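Local atomic coordinates of rhodopsin (Todarodes pacificus, PDB entry 2Z73), a protein that senses light through bound 11-cis retinal, whose isomerization to all-trans switches on G-protein signalling to phospholipase C in squid vision. Residues I123-M128 with I157-W162; I129-Y134 with F217-N222; R139-S144 with S228-E233. All coordinates share one frame; numbering follows the deposited sequence.

The three contacts illustrate how one long helix of a seven-transmembrane receptor and the loop that follows it can meet several neighbours in succession. Contacts 1 and 2 take adjoining segments of helix 104-138, which meet helix 149-167 and helix 195-224 respectively; their centres lie about 14 Å apart. Contact 3 uses the loop that follows helix 104-138, set against helix 227-238, and its centre is about 15 Å from that of contact 2 and about 27 Å from that of contact 1. Along the chain all three first segments precede their partners in the same order, so the pairings cross. The series thus runs from the membrane interior to the cytoplasmic side, where such receptors engage their G proteins.

Contact 1 (I123-M128 with I157-W162); sequences IMTMAM and IFVWLW
The third and fourth transmembrane helices of the rhodopsin-type seven-helix bundle pack here in nearly antiparallel fashion, with Met-124, Thr-125 and Met-128 facing Phe-158, Val-159 and Trp-162. The axes of the two short segments approach to 9.6 Å at an angle of 156°, and no hydrogen bond joins them: apolar and Met-aromatic contacts do the work. Val-159 fits among three residues of the facing helix. Its CG1 branch lies 3.6 Å from Thr-125 OG1 and also approaches the CB of Met-124, while CG2 slides past Met-128 and comes 3.5 Å from its CG. The hydroxyl of Thr-125 has its polar partner in its own helix, the carbonyl oxygen of Met-121, so Val-159 meets an oxygen already engaged.

The two methionines address the aromatic rings differently. Met-128 brings its methyl, CE, to the edge of the Phe-158 ring, near the ring plane and 3.4 Å from CD2. Met-124 leaves its backbone with CG anti to N (chi1 -167°) and then bends twice, a course that brings the thioether up to both aromatic residues. Its SD approaches Phe-158 obliquely, 3.9 Å from CE2, and stands at a distance above the indole of Trp-162. Phe-158 CZ rests on the same indole face as the Met-124 methyl. That methyl makes a CH-pi contact, with Met-124 CE 3.5 Å from the centroid of the five-membered ring of Trp-162 and 26° off its normal.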
loop_
_atom_site.group_PDB
_atom_site.type_symbol
_atom_site.label_atom_id
_atom_site.label_comp_id
_atom_site.label_asym_id
_atom_site.label_seq_id
_atom_site.Cartn_x
_atom_site.Cartn_y
_atom_site.Cartn_z
ATOM N N ILE A 123 3.617 -2.763 0.172
ATOM C CA ILE A 123 3.928 -3.359 1.475
ATOM C C ILE A 123 5.412 -3.260 1.793
ATOM O O ILE A 123 5.788 -2.985 2.933
ATOM C CB ILE A 123 3.561 -4.848 1.561
ATOM C CG1 ILE A 123 3.189 -5.376 0.176
ATOM C CG2 ILE A 123 2.466 -5.051 2.596
ATOM C CD1 ILE A 123 3.056 -6.874 0.111
ATOM N N MET A 124 6.261 -3.487 0.798
ATOM C CA MET A 124 7.698 -3.409 1.048
ATOM C C MET A 124 8.088 -1.968 1.390
ATOM O O MET A 124 9.008 -1.733 2.185
ATOM C CB MET A 124 8.492 -3.901 -0.159
ATOM C CG MET A 124 9.954 -4.124 0.148
ATOM S SD MET A 124 10.206 -5.069 1.677
ATOM C CE MET A 124 10.075 -6.737 1.099
ATOM N N THR A 125 7.389 -1.004 0.792
ATOM C CA THR A 125 7.679 0.387 1.086
ATOM C C THR A 125 7.265 0.577 2.531
ATOM O O THR A 125 7.984 1.195 3.310
ATOM C CB THR A 125 6.874 1.368 0.204
ATOM O OG1 THR A 125 7.240 1.195 -1.164
ATOM C CG2 THR A 125 7.164 2.805 0.608
ATOM N N MET A 126 6.100 0.042 2.886
ATOM C CA MET A 126 5.626 0.153 4.258
ATOM C C MET A 126 6.668 -0.491 5.174
ATOM O O MET A 126 6.938 0.007 6.266
ATOM C CB MET A 126 4.256 -0.516 4.423
ATOM C CG MET A 126 3.101 0.328 3.893
ATOM S SD MET A 126 1.460 -0.423 4.099
ATOM C CE MET A 126 0.706 -0.110 2.495
ATOM N N ALA A 127 7.276 -1.581 4.712
ATOM C CA ALA A 127 8.302 -2.250 5.500
ATOM C C ALA A 127 9.427 -1.248 5.798
ATOM O O ALA A 127 9.849 -1.106 6.948
ATOM C CB ALA A 127 8.850 -3.452 4.740
ATOM N N MET A 128 9.908 -0.556 4.763
ATOM C CA MET A 128 10.967 0.432 4.935
ATOM C C MET A 128 10.510 1.520 5.899
ATOM O O MET A 128 11.317 2.104 6.634
ATOM C CB MET A 128 11.327 1.090 3.603
ATOM C CG MET A 128 11.815 0.137 2.545
ATOM S SD MET A 128 13.123 -0.920 3.173
ATOM C CE MET A 128 12.547 -2.499 2.586
ATOM N N ILE A 157 15.488 1.715 -3.675
ATOM C CA ILE A 157 16.091 0.967 -4.774
ATOM C C ILE A 157 15.900 -0.519 -4.487
ATOM O O ILE A 157 15.620 -1.308 -5.399
ATOM C CB ILE A 157 17.606 1.240 -4.913
ATOM C CG1 ILE A 157 17.841 2.663 -5.421
ATOM C CG2 ILE A 157 18.225 0.233 -5.874
ATOM C CD1 ILE A 157 19.306 3.000 -5.629
ATOM N N PHE A 158 16.063 -0.905 -3.222
ATOM C CA PHE A 158 15.862 -2.300 -2.854
ATOM C C PHE A 158 14.394 -2.622 -3.120
ATOM O O PHE A 158 14.060 -3.658 -3.702
ATOM C CB PHE A 158 16.163 -2.541 -1.375
ATOM C CG PHE A 158 15.551 -3.807 -0.838
ATOM C CD1 PHE A 158 15.944 -5.050 -1.329
ATOM C CD2 PHE A 158 14.549 -3.757 0.127
ATOM C CE1 PHE A 158 15.342 -6.231 -0.868
ATOM C CE2 PHE A 158 13.941 -4.932 0.592
ATOM C CZ PHE A 158 14.340 -6.169 0.091
ATOM N N VAL A 159 13.523 -1.719 -2.677
ATOM C CA VAL A 159 12.094 -1.884 -2.861
ATOM C C VAL A 159 11.758 -2.133 -4.327
ATOM O O VAL A 159 11.056 -3.086 -4.656
ATOM C CB VAL A 159 11.315 -0.635 -2.421
ATOM C CG1 VAL A 159 9.825 -0.876 -2.611
ATOM C CG2 VAL A 159 11.646 -0.279 -0.967
ATOM N N TRP A 160 12.249 -1.268 -5.209
ATOM C CA TRP A 160 11.963 -1.426 -6.623
ATOM C C TRP A 160 12.488 -2.745 -7.161
ATOM O O TRP A 160 11.753 -3.489 -7.800
ATOM C CB TRP A 160 12.517 -0.244 -7.429
ATOM C CG TRP A 160 11.604 0.964 -7.432
ATOM C CD1 TRP A 160 11.484 1.908 -6.453
ATOM C CD2 TRP A 160 10.664 1.330 -8.456
ATOM N NE1 TRP A 160 10.531 2.841 -6.802
ATOM C CE2 TRP A 160 10.013 2.509 -8.026
ATOM C CE3 TRP A 160 10.309 0.775 -9.696
ATOM C CZ2 TRP A 160 9.030 3.143 -8.792
ATOM C CZ3 TRP A 160 9.331 1.408 -10.458
ATOM C CH2 TRP A 160 8.704 2.581 -10.000
ATOM N N LEU A 161 13.751 -3.052 -6.903
ATOM C CA LEU A 161 14.313 -4.309 -7.381
ATOM C C LEU A 161 13.489 -5.477 -6.864
ATOM O O LEU A 161 13.063 -6.347 -7.631
ATOM C CB LEU A 161 15.766 -4.457 -6.933
ATOM C CG LEU A 161 16.779 -3.951 -7.954
ATOM C CD1 LEU A 161 16.512 -4.643 -9.287
ATOM C CD2 LEU A 161 16.661 -2.446 -8.117
ATOM N N TRP A 162 13.265 -5.495 -5.558
ATOM C CA TRP A 162 12.482 -6.545 -4.930
ATOM C C TRP A 162 11.135 -6.709 -5.641
ATOM O O TRP A 162 10.827 -7.778 -6.166
ATOM C CB TRP A 162 12.271 -6.193 -3.457
ATOM C CG TRP A 162 11.575 -7.234 -2.657
ATOM C CD1 TRP A 162 10.241 -7.303 -2.388
ATOM C CD2 TRP A 162 12.177 -8.355 -2.002
ATOM N NE1 TRP A 162 9.973 -8.398 -1.599
ATOM C CE2 TRP A 162 11.145 -9.061 -1.349
ATOM C CE3 TRP A 162 13.491 -8.831 -1.902
ATOM C CZ2 TRP A 162 11.386 -10.223 -0.605
ATOM C CZ3 TRP A 162 13.730 -9.985 -1.162
ATOM C CH2 TRP A 162 12.680 -10.667 -0.522
#

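Contact 2 (I129-Y134 with F217-N222); sequences ISIDRY and FFCYFN. With BOG (octyl beta-D-glucopyranoside), chain C.
Ser-130 and Tyr-134 face Cys-219, Tyr-220 and Asn-222 across a contact rich in polar groups, yet no hydrogen bond crosses it. It joins the cytoplasmic ends of the third and fifth transmembrane helices, whose short segments run 29° apart, and includes the Asp-Arg-Tyr (DRY) motif of class A receptors at Asp-132 to Tyr-134. Cys-219 points its thiol at the facing backbone, SG lying 3.7 Å from Ile-131 CA and close to the carbonyl oxygen of Ser-130. The Ser-130 hydroxyl instead bonds back to Ala-127 O, and Ser-130 CB meets Tyr-220 CE2 at 3.4 Å. Tyr-134 offers a ring edge to Asn-222, with OD1 near the ring plane beside CE2, though the backbone around Asn-222 is modelled too tightly for that spacing to be firm.

Arg-133 starts toward the fifth helix but, bent at chi2 (-58°) and again at chi3, swings its guanidinium away to Asp-132. NH1 forms a salt bridge with Glu-256 of helix 246-286, consistent with the ionic lock of inactive receptors. NH2 forms a salt bridge with Asp-132 OD1 at 2.7 Å, on the syn side and 31° out of the carboxylate plane. Over one guanidinium face lies the octyl glucoside tail, its C4' 3.8 Å from Arg-133 CZ.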
loop_
_atom_site.group_PDB
_atom_site.type_symbol
_atom_site.label_atom_id
_atom_site.label_comp_id
_atom_site.label_asym_id
_atom_site.label_seq_id
_atom_site.Cartn_x
_atom_site.Cartn_y
_atom_site.Cartn_z
ATOM N N ILE A 129 9.212 1.806 5.889
ATOM C CA ILE A 129 8.682 2.825 6.769
ATOM C C ILE A 129 8.654 2.297 8.192
ATOM O O ILE A 129 8.896 3.042 9.142
ATOM C CB ILE A 129 7.258 3.240 6.375
ATOM C CG1 ILE A 129 7.265 3.862 4.978
ATOM C CG2 ILE A 129 6.713 4.241 7.396
ATOM C CD1 ILE A 129 5.878 4.222 4.449
ATOM N N SER A 130 8.365 1.009 8.336
ATOM C CA SER A 130 8.306 0.385 9.651
ATOM C C SER A 130 9.704 0.332 10.257
ATOM O O SER A 130 9.862 0.312 11.481
ATOM C CB SER A 130 7.744 -1.033 9.547
ATOM O OG SER A 130 8.665 -1.893 8.902
ATOM N N ILE A 131 10.715 0.311 9.394
ATOM C CA ILE A 131 12.097 0.266 9.843
ATOM C C ILE A 131 12.505 1.627 10.380
ATOM O O ILE A 131 13.155 1.736 11.425
ATOM C CB ILE A 131 13.023 -0.126 8.696
ATOM C CG1 ILE A 131 12.687 -1.545 8.235
ATOM C CG2 ILE A 131 14.458 -0.032 9.133
ATOM C CD1 ILE A 131 13.542 -2.035 7.096
ATOM N N ASP A 132 12.125 2.673 9.652
ATOM C CA ASP A 132 12.435 4.033 10.070
ATOM C C ASP A 132 11.790 4.258 11.427
ATOM O O ASP A 132 12.406 4.823 12.324
ATOM C CB ASP A 132 11.896 5.038 9.057
ATOM C CG ASP A 132 11.926 6.451 9.574
ATOM O OD1 ASP A 132 10.854 6.988 9.897
ATOM O OD2 ASP A 132 13.026 7.018 9.660
ATOM N N ARG A 133 10.547 3.807 11.564
ATOM C CA ARG A 133 9.822 3.952 12.817
ATOM C C ARG A 133 10.591 3.288 13.962
ATOM O O ARG A 133 10.692 3.839 15.058
ATOM C CB ARG A 133 8.426 3.348 12.696
ATOM C CG ARG A 133 7.469 4.129 11.800
ATOM C CD ARG A 133 7.284 5.571 12.258
ATOM N NE ARG A 133 8.447 6.394 11.920
ATOM C CZ ARG A 133 8.668 7.628 12.371
ATOM N NH1 ARG A 133 7.808 8.219 13.194
ATOM N NH2 ARG A 133 9.761 8.270 12.001
ATOM N N TYR A 134 11.138 2.106 13.698
ATOM C CA TYR A 134 11.907 1.388 14.703
ATOM C C TYR A 134 13.181 2.128 15.099
ATOM O O TYR A 134 13.604 2.052 16.248
ATOM C CB TYR A 134 12.279 -0.007 14.198
ATOM C CG TYR A 134 13.397 -0.658 14.985
ATOM C CD1 TYR A 134 14.667 -0.826 14.430
ATOM C CD2 TYR A 134 13.186 -1.098 16.288
ATOM C CE1 TYR A 134 15.694 -1.419 15.157
ATOM C CE2 TYR A 134 14.201 -1.688 17.021
ATOM C CZ TYR A 134 15.453 -1.846 16.451
ATOM O OH TYR A 134 16.462 -2.428 17.188
ATOM N N PHE A 217 6.080 -6.708 11.403
ATOM C CA PHE A 217 5.897 -7.222 12.763
ATOM C C PHE A 217 7.151 -7.110 13.627
ATOM O O PHE A 217 7.071 -6.720 14.799
ATOM C CB PHE A 217 5.419 -8.689 12.731
ATOM C CG PHE A 217 5.482 -9.385 14.077
ATOM C CD1 PHE A 217 6.650 -10.016 14.501
ATOM C CD2 PHE A 217 4.377 -9.399 14.923
ATOM C CE1 PHE A 217 6.719 -10.652 15.742
ATOM C CE2 PHE A 217 4.440 -10.035 16.168
ATOM C CZ PHE A 217 5.615 -10.662 16.574
ATOM N N PHE A 218 8.299 -7.458 13.053
ATOM C CA PHE A 218 9.568 -7.391 13.772
ATOM C C PHE A 218 9.888 -5.968 14.202
ATOM O O PHE A 218 10.555 -5.759 15.204
ATOM C CB PHE A 218 10.704 -7.932 12.896
ATOM C CG PHE A 218 12.080 -7.727 13.479
ATOM C CD1 PHE A 218 12.731 -6.504 13.351
ATOM C CD2 PHE A 218 12.724 -8.759 14.155
ATOM C CE1 PHE A 218 14.000 -6.314 13.887
ATOM C CE2 PHE A 218 13.991 -8.579 14.694
ATOM C CZ PHE A 218 14.631 -7.356 14.560
ATOM N N CYS A 219 9.412 -4.996 13.430
ATOM C CA CYS A 219 9.649 -3.587 13.734
ATOM C C CYS A 219 8.614 -3.029 14.700
ATOM O O CYS A 219 8.957 -2.321 15.644
ATOM C CB CYS A 219 9.647 -2.752 12.450
ATOM S SG CYS A 219 11.158 -2.877 11.466
ATOM N N TYR A 220 7.347 -3.338 14.465
ATOM C CA TYR A 220 6.317 -2.829 15.344
ATOM C C TYR A 220 6.295 -3.574 16.657
ATOM O O TYR A 220 6.167 -2.961 17.714
ATOM C CB TYR A 220 4.952 -2.877 14.655
ATOM C CG TYR A 220 4.878 -1.872 13.529
ATOM C CD1 TYR A 220 5.072 -0.513 13.774
ATOM C CD2 TYR A 220 4.699 -2.282 12.211
ATOM C CE1 TYR A 220 5.095 0.409 12.741
ATOM C CE2 TYR A 220 4.722 -1.367 11.167
ATOM C CZ TYR A 220 4.923 -0.023 11.438
ATOM O OH TYR A 220 4.978 0.887 10.403
ATOM N N PHE A 221 6.437 -4.893 16.607
ATOM C CA PHE A 221 6.445 -5.649 17.850
ATOM C C PHE A 221 7.658 -5.200 18.655
ATOM O O PHE A 221 7.685 -5.325 19.881
ATOM C CB PHE A 221 6.537 -7.150 17.586
ATOM C CG PHE A 221 6.480 -7.980 18.837
ATOM C CD1 PHE A 221 5.323 -8.010 19.610
ATOM C CD2 PHE A 221 7.584 -8.716 19.256
ATOM C CE1 PHE A 221 5.265 -8.760 20.779
ATOM C CE2 PHE A 221 7.537 -9.469 20.423
ATOM C CZ PHE A 221 6.374 -9.492 21.187
ATOM N N ASN A 222 8.650 -4.668 17.945
ATOM C CA ASN A 222 9.892 -4.196 18.552
ATOM C C ASN A 222 9.706 -2.792 19.115
ATOM O O ASN A 222 10.473 -2.342 19.961
ATOM C CB ASN A 222 11.008 -4.188 17.509
ATOM C CG ASN A 222 12.384 -4.325 18.122
ATOM O OD1 ASN A 222 12.758 -3.571 19.019
ATOM N ND2 ASN A 222 13.150 -5.293 17.633
HETATM C C1 BOG C . 9.548 13.569 10.803
HETATM O O1 BOG C . 9.145 12.268 10.772
HETATM C C2 BOG C . 8.492 14.168 11.696
HETATM O O2 BOG C . 7.124 14.042 11.149
HETATM C C3 BOG C . 8.931 15.560 11.752
HETATM O O3 BOG C . 7.979 16.117 12.584
HETATM C C4 BOG C . 10.403 15.642 12.329
HETATM O O4 BOG C . 10.829 16.967 12.390
HETATM C C5 BOG C . 11.391 15.031 11.428
HETATM O O5 BOG C . 10.942 13.682 11.377
HETATM C C6 BOG C . 12.867 15.096 12.009
HETATM O O6 BOG C . 13.831 14.456 11.013
HETATM C "C1'" BOG C . 9.376 11.973 9.423
HETATM C "C2'" BOG C . 9.292 10.530 9.441
HETATM C "C3'" BOG C . 8.230 10.272 8.428
HETATM C "C4'" BOG C . 7.566 9.164 9.022
HETATM C "C5'" BOG C . 6.723 8.628 7.925
HETATM C "C6'" BOG C . 5.651 8.040 8.664
HETATM C "C7'" BOG C . 4.774 7.572 7.576
HETATM C "C8'" BOG C . 3.498 7.598 8.215
#

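Contact 3 (R139-S144 with S228-E233); sequences RPMAAS and SNHEKE
Hydrogen bonds from the backbone of Met-141 and Ala-142 to the carboxylate of Glu-233 tie the second cytoplasmic loop of this seven-helix receptor to helix 227-238, which follows the fifth transmembrane helix on the cytoplasmic side. Met-141 N donates to Glu-233 OE1 over 2.8 Å with an N-H...O angle of 153°, meeting the oxygen on its syn side and 22° out of the carboxylate plane. The neighbouring Ala-142 N makes a weak bond to OE2, so two successive amides share one carboxylate. Glu-233 spans the gap because CG is anti to its backbone N (chi1 176°) and the chain stays extended beyond it. With an alanine at the position of Glu-233, both loop amides would probably lose these acceptors, and the loop would be held less firmly to the helix.

Carbon atoms of the loop also lie against the carboxylate. Pro-140 CB lies 3.6 Å from Glu-233 OE2, and the CG of Met-141 passes close to OE1.

The sulfur-aromatic contact belongs to the same methionine, whose side chain also touches Met-234 and Met-237 farther along the helix. Its thioether comes in at the edge of the His-230 imidazole, in the ring plane, with Met-141 SD 3.4 Å from ND1.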
loop_
_atom_site.group_PDB
_atom_site.type_symbol
_atom_site.label_atom_id
_atom_site.label_comp_id
_atom_site.label_asym_id
_atom_site.label_seq_id
_atom_site.Cartn_x
_atom_site.Cartn_y
_atom_site.Cartn_z
ATOM N N ARG A 139 14.051 2.009 19.005
ATOM C CA ARG A 139 15.311 1.975 19.748
ATOM C C ARG A 139 15.274 2.954 20.925
ATOM O O ARG A 139 14.346 3.752 21.045
ATOM C CB ARG A 139 16.470 2.319 18.806
ATOM C CG ARG A 139 16.384 1.585 17.478
ATOM C CD ARG A 139 17.522 1.910 16.527
ATOM N NE ARG A 139 18.761 1.246 16.905
ATOM C CZ ARG A 139 19.731 0.945 16.048
ATOM N NH1 ARG A 139 19.600 1.248 14.763
ATOM N NH2 ARG A 139 20.838 0.347 16.473
ATOM N N PRO A 140 16.275 2.897 21.821
ATOM C CA PRO A 140 16.266 3.824 22.958
ATOM C C PRO A 140 16.568 5.267 22.532
ATOM O O PRO A 140 17.311 5.497 21.576
ATOM C CB PRO A 140 17.331 3.240 23.883
ATOM C CG PRO A 140 18.306 2.631 22.932
ATOM C CD PRO A 140 17.410 1.959 21.915
ATOM N N MET A 141 15.985 6.226 23.246
ATOM C CA MET A 141 16.166 7.643 22.937
ATOM C C MET A 141 17.624 8.050 22.794
ATOM O O MET A 141 17.948 8.986 22.066
ATOM C CB MET A 141 15.505 8.509 24.010
ATOM C CG MET A 141 14.004 8.279 24.152
ATOM S SD MET A 141 13.240 9.342 25.398
ATOM C CE MET A 141 12.426 10.573 24.354
ATOM N N ALA A 142 18.502 7.337 23.487
ATOM C CA ALA A 142 19.927 7.632 23.429
ATOM C C ALA A 142 20.518 7.207 22.087
ATOM O O ALA A 142 21.436 7.849 21.578
ATOM C CB ALA A 142 20.654 6.929 24.582
ATOM N N ALA A 143 19.982 6.131 21.514
ATOM C CA ALA A 143 20.474 5.613 20.236
ATOM C C ALA A 143 19.548 5.915 19.053
ATOM O O ALA A 143 19.778 5.441 17.937
ATOM C CB ALA A 143 20.709 4.109 20.347
ATOM N N SER A 144 18.511 6.711 19.306
ATOM C CA SER A 144 17.548 7.102 18.280
ATOM C C SER A 144 18.258 7.534 17.001
ATOM O O SER A 144 19.203 8.318 17.048
ATOM C CB SER A 144 16.677 8.250 18.796
ATOM O OG SER A 144 15.806 8.727 17.788
ATOM N N SER A 228 8.071 0.495 27.136
ATOM C CA SER A 228 8.451 0.539 28.539
ATOM C C SER A 228 9.945 0.807 28.664
ATOM O O SER A 228 10.384 1.479 29.595
ATOM C CB SER A 228 8.093 -0.778 29.230
ATOM O OG SER A 228 6.686 -0.942 29.300
ATOM N N ASN A 229 10.723 0.274 27.726
ATOM C CA ASN A 229 12.164 0.498 27.728
ATOM C C ASN A 229 12.318 2.014 27.695
ATOM O O ASN A 229 13.221 2.585 28.307
ATOM C CB ASN A 229 12.814 -0.107 26.477
ATOM C CG ASN A 229 12.614 -1.610 26.370
ATOM O OD1 ASN A 229 13.091 -2.245 25.427
ATOM N ND2 ASN A 229 11.908 -2.187 27.336
ATOM N N HIS A 230 11.402 2.647 26.969
ATOM C CA HIS A 230 11.361 4.094 26.806
ATOM C C HIS A 230 10.660 4.746 27.994
ATOM O O HIS A 230 11.032 5.837 28.422
ATOM C CB HIS A 230 10.633 4.428 25.495
ATOM C CG HIS A 230 10.088 5.821 25.429
ATOM N ND1 HIS A 230 10.872 6.941 25.597
ATOM C CD2 HIS A 230 8.833 6.272 25.195
ATOM C CE1 HIS A 230 10.124 8.022 25.469
ATOM N NE2 HIS A 230 8.881 7.644 25.225
ATOM N N GLU A 231 9.651 4.067 28.528
ATOM C CA GLU A 231 8.899 4.583 29.664
ATOM C C GLU A 231 9.847 4.926 30.809
ATOM O O GLU A 231 9.790 6.018 31.376
ATOM C CB GLU A 231 7.875 3.546 30.137
ATOM C CG GLU A 231 6.879 4.071 31.166
ATOM C CD GLU A 231 5.997 2.976 31.747
ATOM O OE1 GLU A 231 5.388 2.219 30.960
ATOM O OE2 GLU A 231 5.910 2.876 32.990
ATOM N N LYS A 232 10.717 3.981 31.150
ATOM C CA LYS A 232 11.682 4.187 32.219
ATOM C C LYS A 232 12.673 5.265 31.803
ATOM O O LYS A 232 12.818 6.286 32.474
ATOM C CB LYS A 232 12.439 2.885 32.512
ATOM C CG LYS A 232 11.633 1.813 33.237
ATOM C CD LYS A 232 11.450 2.151 34.711
ATOM C CE LYS A 232 10.793 1.003 35.466
ATOM N NZ LYS A 232 10.662 1.285 36.922
ATOM N N GLU A 233 13.345 5.027 30.681
ATOM C CA GLU A 233 14.340 5.949 30.143
ATOM C C GLU A 233 13.899 7.407 30.155
ATOM O O GLU A 233 14.694 8.298 30.455
ATOM C CB GLU A 233 14.701 5.540 28.715
ATOM C CG GLU A 233 15.660 6.489 28.026
ATOM C CD GLU A 233 15.959 6.072 26.604
ATOM O OE1 GLU A 233 15.000 5.901 25.824
ATOM O OE2 GLU A 233 17.151 5.922 26.268
#